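2-(3-amino-3-carboxypropyl)histidine synthase (Pyrococcus horikoshii, PDB 3LZD) catalyses the first step of diphthamide biosynthesis, using a [4Fe-4S] cluster to transfer the 3-amino-3-carboxypropyl group of S-adenosyl-L-methionine to a histidine of elongation factor 2. Local coordinates at residues Leu50-Pro63 / Glu101-His115. Residues are numbered along the deposited sequence; the frame is centred on the assembly and turned at random.
Sequences LKRIGAKRVLIQSP and EAKLVGCDALIHLGH
L59, I111 and Q61 bury more surface than any other residues where the parallel strands 57-61 and 109-114 meet. L59 N donates to A109 O, and L59 O takes the N-H of I111 at 2.7 Å; Q61 continues the pattern with I111 O and L113 N. L59 swings CG away from its own N (chi1 179°), which carries CD2 to within 3.8 Å of A102 CB, where a small alanine lets helix 99-104 come close; C107 SG flanks its CB. On the other face, branched I111 suits a buried strand: it lies alongside I60, and its CG1 meets V58 CG2 at 3.7 Å. Q61 supplies a buried polar end: H112 ND1 points straight at OE1 (3.1 Å, 171°), with OE1 in the ring plane but the ring nitrogen above the amide plane. A98 N also donates to OE1, while H112 NE2 pairs with H115 ND1, on the side nearing the iron-sulfur cluster. At the strands' start, D108 OD1 accepts K56 N at 2.6 Å and OD2 accepts R57 N. With D108 replaced by alanine, both amides would probably lose this acceptor, freeing the turn before strand 57-61 to shift. This is part of an alpha/beta sheet: 57-61 runs between 83-87 and 109-114, with 126-130 beyond; helix 67-78 covers the I111 face, and helix 99-104 the L59 face.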
loop_
_atom_site.group_PDB
_atom_site.type_symbol
_atom_site.label_atom_id
_atom_site.label_comp_id
_atom_site.label_asym_id
_atom_site.label_seq_id
_atom_site.Cartn_x
_atom_site.Cartn_y
_atom_site.Cartn_z
ATOM N N LEU A 50 18.935 -17.048 -13.955
ATOM C CA LEU A 50 17.535 -17.461 -13.996
ATOM C C LEU A 50 17.383 -18.821 -14.707
ATOM O O LEU A 50 16.637 -19.683 -14.235
ATOM C CB LEU A 50 16.676 -16.392 -14.679
ATOM C CG LEU A 50 16.346 -15.114 -13.880
ATOM C CD1 LEU A 50 15.495 -14.177 -14.722
ATOM C CD2 LEU A 50 15.587 -15.470 -12.607
ATOM N N LYS A 51 18.096 -19.011 -15.822
ATOM C CA LYS A 51 18.041 -20.273 -16.571
ATOM C C LYS A 51 18.596 -21.385 -15.695
ATOM O O LYS A 51 18.145 -22.531 -15.764
ATOM C CB LYS A 51 18.880 -20.203 -17.854
ATOM C CG LYS A 51 18.347 -19.300 -18.961
ATOM C CD LYS A 51 17.090 -19.863 -19.623
ATOM C CE LYS A 51 16.838 -19.180 -20.964
ATOM N NZ LYS A 51 15.531 -19.564 -21.595
ATOM N N ARG A 52 19.572 -21.029 -14.865
ATOM C CA ARG A 52 20.217 -21.971 -13.962
ATOM C C ARG A 52 19.272 -22.528 -12.901
ATOM O O ARG A 52 19.405 -23.681 -12.498
ATOM C CB ARG A 52 21.416 -21.309 -13.280
ATOM C CG ARG A 52 22.260 -22.251 -12.427
ATOM C CD ARG A 52 23.469 -21.524 -11.833
ATOM N NE ARG A 52 23.058 -20.439 -10.948
ATOM C CZ ARG A 52 22.384 -20.612 -9.815
ATOM N NH1 ARG A 52 22.041 -19.563 -9.071
ATOM N NH2 ARG A 52 22.059 -21.837 -9.419
ATOM N N ILE A 53 18.319 -21.733 -12.428
ATOM C CA ILE A 53 17.405 -22.273 -11.429
ATOM C C ILE A 53 16.080 -22.677 -12.053
ATOM O O ILE A 53 15.131 -23.008 -11.344
ATOM C CB ILE A 53 17.152 -21.282 -10.274
ATOM C CG1 ILE A 53 16.573 -19.973 -10.819
ATOM C CG2 ILE A 53 18.454 -21.041 -9.512
ATOM C CD1 ILE A 53 16.310 -18.928 -9.745
ATOM N N GLY A 54 16.020 -22.651 -13.382
ATOM C CA GLY A 54 14.803 -23.034 -14.082
ATOM C C GLY A 54 13.583 -22.143 -13.886
ATOM O O GLY A 54 12.440 -22.612 -13.917
ATOM N N ALA A 55 13.808 -20.847 -13.704
ATOM C CA ALA A 55 12.702 -19.924 -13.498
ATOM C C ALA A 55 11.943 -19.654 -14.792
ATOM O O ALA A 55 12.542 -19.415 -15.843
ATOM C CB ALA A 55 13.222 -18.604 -12.901
ATOM N N LYS A 56 10.616 -19.694 -14.704
ATOM C CA LYS A 56 9.759 -19.450 -15.854
ATOM C C LYS A 56 8.962 -18.150 -15.747
ATOM O O LYS A 56 8.615 -17.544 -16.759
ATOM C CB LYS A 56 8.776 -20.609 -16.031
ATOM C CG LYS A 56 9.177 -21.632 -17.087
ATOM C CD LYS A 56 10.362 -22.479 -16.660
ATOM C CE LYS A 56 10.626 -23.567 -17.693
ATOM N NZ LYS A 56 11.787 -24.424 -17.338
ATOM N N ARG A 57 8.668 -17.729 -14.523
ATOM C CA ARG A 57 7.880 -16.519 -14.297
ATOM C C ARG A 57 8.538 -15.696 -13.190
ATOM O O ARG A 57 8.672 -16.160 -12.053
ATOM C CB ARG A 57 6.449 -16.917 -13.897
ATOM C CG ARG A 57 5.459 -15.770 -13.757
ATOM C CD ARG A 57 4.075 -16.243 -13.257
ATOM N NE ARG A 57 3.236 -16.878 -14.282
ATOM C CZ ARG A 57 3.194 -18.187 -14.544
ATOM N NH1 ARG A 57 3.947 -19.044 -13.859
ATOM N NH2 ARG A 57 2.382 -18.647 -15.491
ATOM N N VAL A 58 8.940 -14.470 -13.511
ATOM C CA VAL A 58 9.606 -13.638 -12.512
ATOM C C VAL A 58 8.964 -12.263 -12.326
ATOM O O VAL A 58 8.377 -11.707 -13.254
ATOM C CB VAL A 58 11.109 -13.461 -12.872
ATOM C CG1 VAL A 58 11.250 -12.591 -14.107
ATOM C CG2 VAL A 58 11.869 -12.865 -11.695
ATOM N N LEU A 59 9.069 -11.738 -11.107
ATOM C CA LEU A 59 8.535 -10.423 -10.769
ATOM C C LEU A 59 9.723 -9.471 -10.610
ATOM O O LEU A 59 10.715 -9.813 -9.964
ATOM C CB LEU A 59 7.762 -10.487 -9.450
ATOM C CG LEU A 59 7.176 -9.152 -8.963
ATOM C CD1 LEU A 59 6.038 -8.710 -9.892
ATOM C CD2 LEU A 59 6.672 -9.301 -7.525
ATOM N N ILE A 60 9.625 -8.278 -11.182
ATOM C CA ILE A 60 10.722 -7.319 -11.079
ATOM C C ILE A 60 10.329 -6.058 -10.319
ATOM O O ILE A 60 9.410 -5.355 -10.743
ATOM C CB ILE A 60 11.195 -6.855 -12.476
ATOM C CG1 ILE A 60 11.609 -8.059 -13.327
ATOM C CG2 ILE A 60 12.376 -5.890 -12.329
ATOM C CD1 ILE A 60 12.148 -7.671 -14.703
ATOM N N GLN A 61 10.988 -5.759 -9.203
ATOM C CA GLN A 61 10.657 -4.510 -8.521
ATOM C C GLN A 61 11.729 -3.484 -8.845
ATOM O O GLN A 61 12.856 -3.842 -9.171
ATOM C CB GLN A 61 10.496 -4.665 -6.993
ATOM C CG GLN A 61 11.209 -5.773 -6.330
ATOM C CD GLN A 61 10.911 -5.843 -4.833
ATOM O OE1 GLN A 61 11.312 -6.786 -4.173
ATOM N NE2 GLN A 61 10.224 -4.836 -4.296
ATOM N N SER A 62 11.380 -2.207 -8.777
ATOM C CA SER A 62 12.352 -1.166 -9.089
ATOM C C SER A 62 12.079 0.150 -8.363
ATOM O O SER A 62 10.938 0.467 -8.038
ATOM C CB SER A 62 12.327 -0.886 -10.588
ATOM O OG SER A 62 11.002 -0.533 -10.963
ATOM N N PRO A 63 13.135 0.926 -8.093
ATOM C CA PRO A 63 12.992 2.223 -7.418
ATOM C C PRO A 63 12.604 3.223 -8.499
ATOM O O PRO A 63 12.661 2.900 -9.686
ATOM C CB PRO A 63 14.396 2.490 -6.865
ATOM C CG PRO A 63 15.274 1.883 -7.926
ATOM C CD PRO A 63 14.555 0.550 -8.218
ATOM N N GLU A 101 4.502 -11.040 -2.543
ATOM C CA GLU A 101 3.633 -10.711 -3.666
ATOM C C GLU A 101 3.956 -11.626 -4.837
ATOM O O GLU A 101 3.054 -12.138 -5.501
ATOM C CB GLU A 101 3.807 -9.252 -4.098
ATOM C CG GLU A 101 3.246 -8.219 -3.120
ATOM C CD GLU A 101 4.140 -7.968 -1.914
ATOM O OE1 GLU A 101 3.813 -7.060 -1.122
ATOM O OE2 GLU A 101 5.164 -8.667 -1.751
ATOM N N ALA A 102 5.246 -11.821 -5.098
ATOM C CA ALA A 102 5.681 -12.691 -6.180
ATOM C C ALA A 102 5.039 -14.062 -5.975
ATOM O O ALA A 102 4.487 -14.640 -6.899
ATOM C CB ALA A 102 7.216 -12.827 -6.176
ATOM N N LYS A 103 5.130 -14.577 -4.754
ATOM C CA LYS A 103 4.543 -15.874 -4.433
ATOM C C LYS A 103 3.048 -15.882 -4.766
ATOM O O LYS A 103 2.549 -16.833 -5.363
ATOM C CB LYS A 103 4.741 -16.184 -2.947
ATOM C CG LYS A 103 5.580 -17.413 -2.668
ATOM C CD LYS A 103 4.913 -18.664 -3.209
ATOM C CE LYS A 103 5.710 -19.917 -2.860
ATOM N NZ LYS A 103 5.809 -20.154 -1.384
ATOM N N LEU A 104 2.349 -14.815 -4.381
ATOM C CA LEU A 104 0.912 -14.679 -4.615
ATOM C C LEU A 104 0.449 -14.712 -6.064
ATOM O O LEU A 104 -0.706 -15.041 -6.332
ATOM C CB LEU A 104 0.392 -13.398 -3.966
ATOM C CG LEU A 104 0.307 -13.452 -2.444
ATOM C CD1 LEU A 104 0.007 -12.063 -1.882
ATOM C CD2 LEU A 104 -0.777 -14.451 -2.051
ATOM N N VAL A 105 1.324 -14.363 -6.999
ATOM C CA VAL A 105 0.942 -14.383 -8.394
ATOM C C VAL A 105 1.708 -15.465 -9.148
ATOM O O VAL A 105 1.809 -15.447 -10.374
ATOM C CB VAL A 105 1.159 -13.005 -9.056
ATOM C CG1 VAL A 105 0.159 -12.010 -8.500
ATOM C CG2 VAL A 105 2.593 -12.520 -8.808
ATOM N N GLY A 106 2.261 -16.405 -8.400
ATOM C CA GLY A 106 2.966 -17.508 -9.028
ATOM C C GLY A 106 4.289 -17.282 -9.735
ATOM O O GLY A 106 4.574 -17.947 -10.732
ATOM N N CYS A 107 5.106 -16.355 -9.246
ATOM C CA CYS A 107 6.408 -16.149 -9.858
ATOM C C CYS A 107 7.352 -17.064 -9.101
ATOM O O CYS A 107 7.249 -17.209 -7.874
ATOM C CB CYS A 107 6.865 -14.695 -9.719
ATOM S SG CYS A 107 5.881 -13.555 -10.679
ATOM N N ASP A 108 8.268 -17.699 -9.818
ATOM C CA ASP A 108 9.201 -18.590 -9.162
ATOM C C ASP A 108 10.461 -17.844 -8.746
ATOM O O ASP A 108 11.358 -18.419 -8.147
ATOM C CB ASP A 108 9.524 -19.768 -10.080
ATOM C CG ASP A 108 9.755 -19.339 -11.506
ATOM O OD1 ASP A 108 9.549 -20.168 -12.419
ATOM O OD2 ASP A 108 10.147 -18.172 -11.708
ATOM N N ALA A 109 10.525 -16.556 -9.052
ATOM C CA ALA A 109 11.695 -15.764 -8.672
ATOM C C ALA A 109 11.389 -14.272 -8.687
ATOM O O ALA A 109 10.421 -13.818 -9.308
ATOM C CB ALA A 109 12.876 -16.073 -9.602
ATOM N N LEU A 110 12.234 -13.518 -7.996
ATOM C CA LEU A 110 12.077 -12.075 -7.879
ATOM C C LEU A 110 13.374 -11.366 -8.293
ATOM O O LEU A 110 14.470 -11.810 -7.944
ATOM C CB LEU A 110 11.775 -11.737 -6.413
ATOM C CG LEU A 110 11.055 -10.467 -5.926
ATOM C CD1 LEU A 110 11.827 -9.916 -4.740
ATOM C CD2 LEU A 110 10.906 -9.425 -7.018
ATOM N N ILE A 111 13.260 -10.286 -9.053
ATOM C CA ILE A 111 14.441 -9.513 -9.409
ATOM C C ILE A 111 14.251 -8.192 -8.671
ATOM O O ILE A 111 13.242 -7.518 -8.847
ATOM C CB ILE A 111 14.546 -9.241 -10.923
ATOM C CG1 ILE A 111 14.707 -10.559 -11.678
ATOM C CG2 ILE A 111 15.774 -8.358 -11.210
ATOM C CD1 ILE A 111 14.856 -10.378 -13.188
ATOM N N HIS A 112 15.211 -7.840 -7.822
ATOM C CA HIS A 112 15.119 -6.607 -7.043
ATOM C C HIS A 112 16.139 -5.600 -7.574
ATOM O O HIS A 112 17.335 -5.708 -7.291
ATOM C CB HIS A 112 15.393 -6.912 -5.573
ATOM C CG HIS A 112 15.241 -5.723 -4.678
ATOM N ND1 HIS A 112 14.057 -5.414 -4.045
ATOM C CD2 HIS A 112 16.114 -4.744 -4.342
ATOM C CE1 HIS A 112 14.207 -4.296 -3.357
ATOM N NE2 HIS A 112 15.446 -3.868 -3.521
ATOM N N LEU A 113 15.677 -4.623 -8.343
ATOM C CA LEU A 113 16.612 -3.652 -8.914
ATOM C C LEU A 113 16.951 -2.490 -8.002
ATOM O O LEU A 113 16.130 -2.069 -7.182
ATOM C CB LEU A 113 16.053 -3.069 -10.211
ATOM C CG LEU A 113 15.725 -4.029 -11.356
ATOM C CD1 LEU A 113 15.186 -3.212 -12.529
ATOM C CD2 LEU A 113 16.970 -4.800 -11.771
ATOM N N GLY A 114 18.173 -1.984 -8.154
ATOM C CA GLY A 114 18.606 -0.810 -7.418
ATOM C C GLY A 114 19.157 -0.906 -6.017
ATOM O O GLY A 114 19.701 0.076 -5.515
ATOM N N HIS A 115 19.040 -2.057 -5.375
ATOM C CA HIS A 115 19.550 -2.179 -4.017
ATOM C C HIS A 115 20.216 -3.524 -3.831
ATOM O O HIS A 115 19.888 -4.489 -4.526
ATOM C CB HIS A 115 18.410 -2.051 -2.995
ATOM C CG HIS A 115 17.510 -0.879 -3.232
ATOM N ND1 HIS A 115 16.180 -1.020 -3.570
ATOM C CD2 HIS A 115 17.752 0.453 -3.204
ATOM C CE1 HIS A 115 15.644 0.175 -3.745
ATOM N NE2 HIS A 115 16.576 1.086 -3.530
#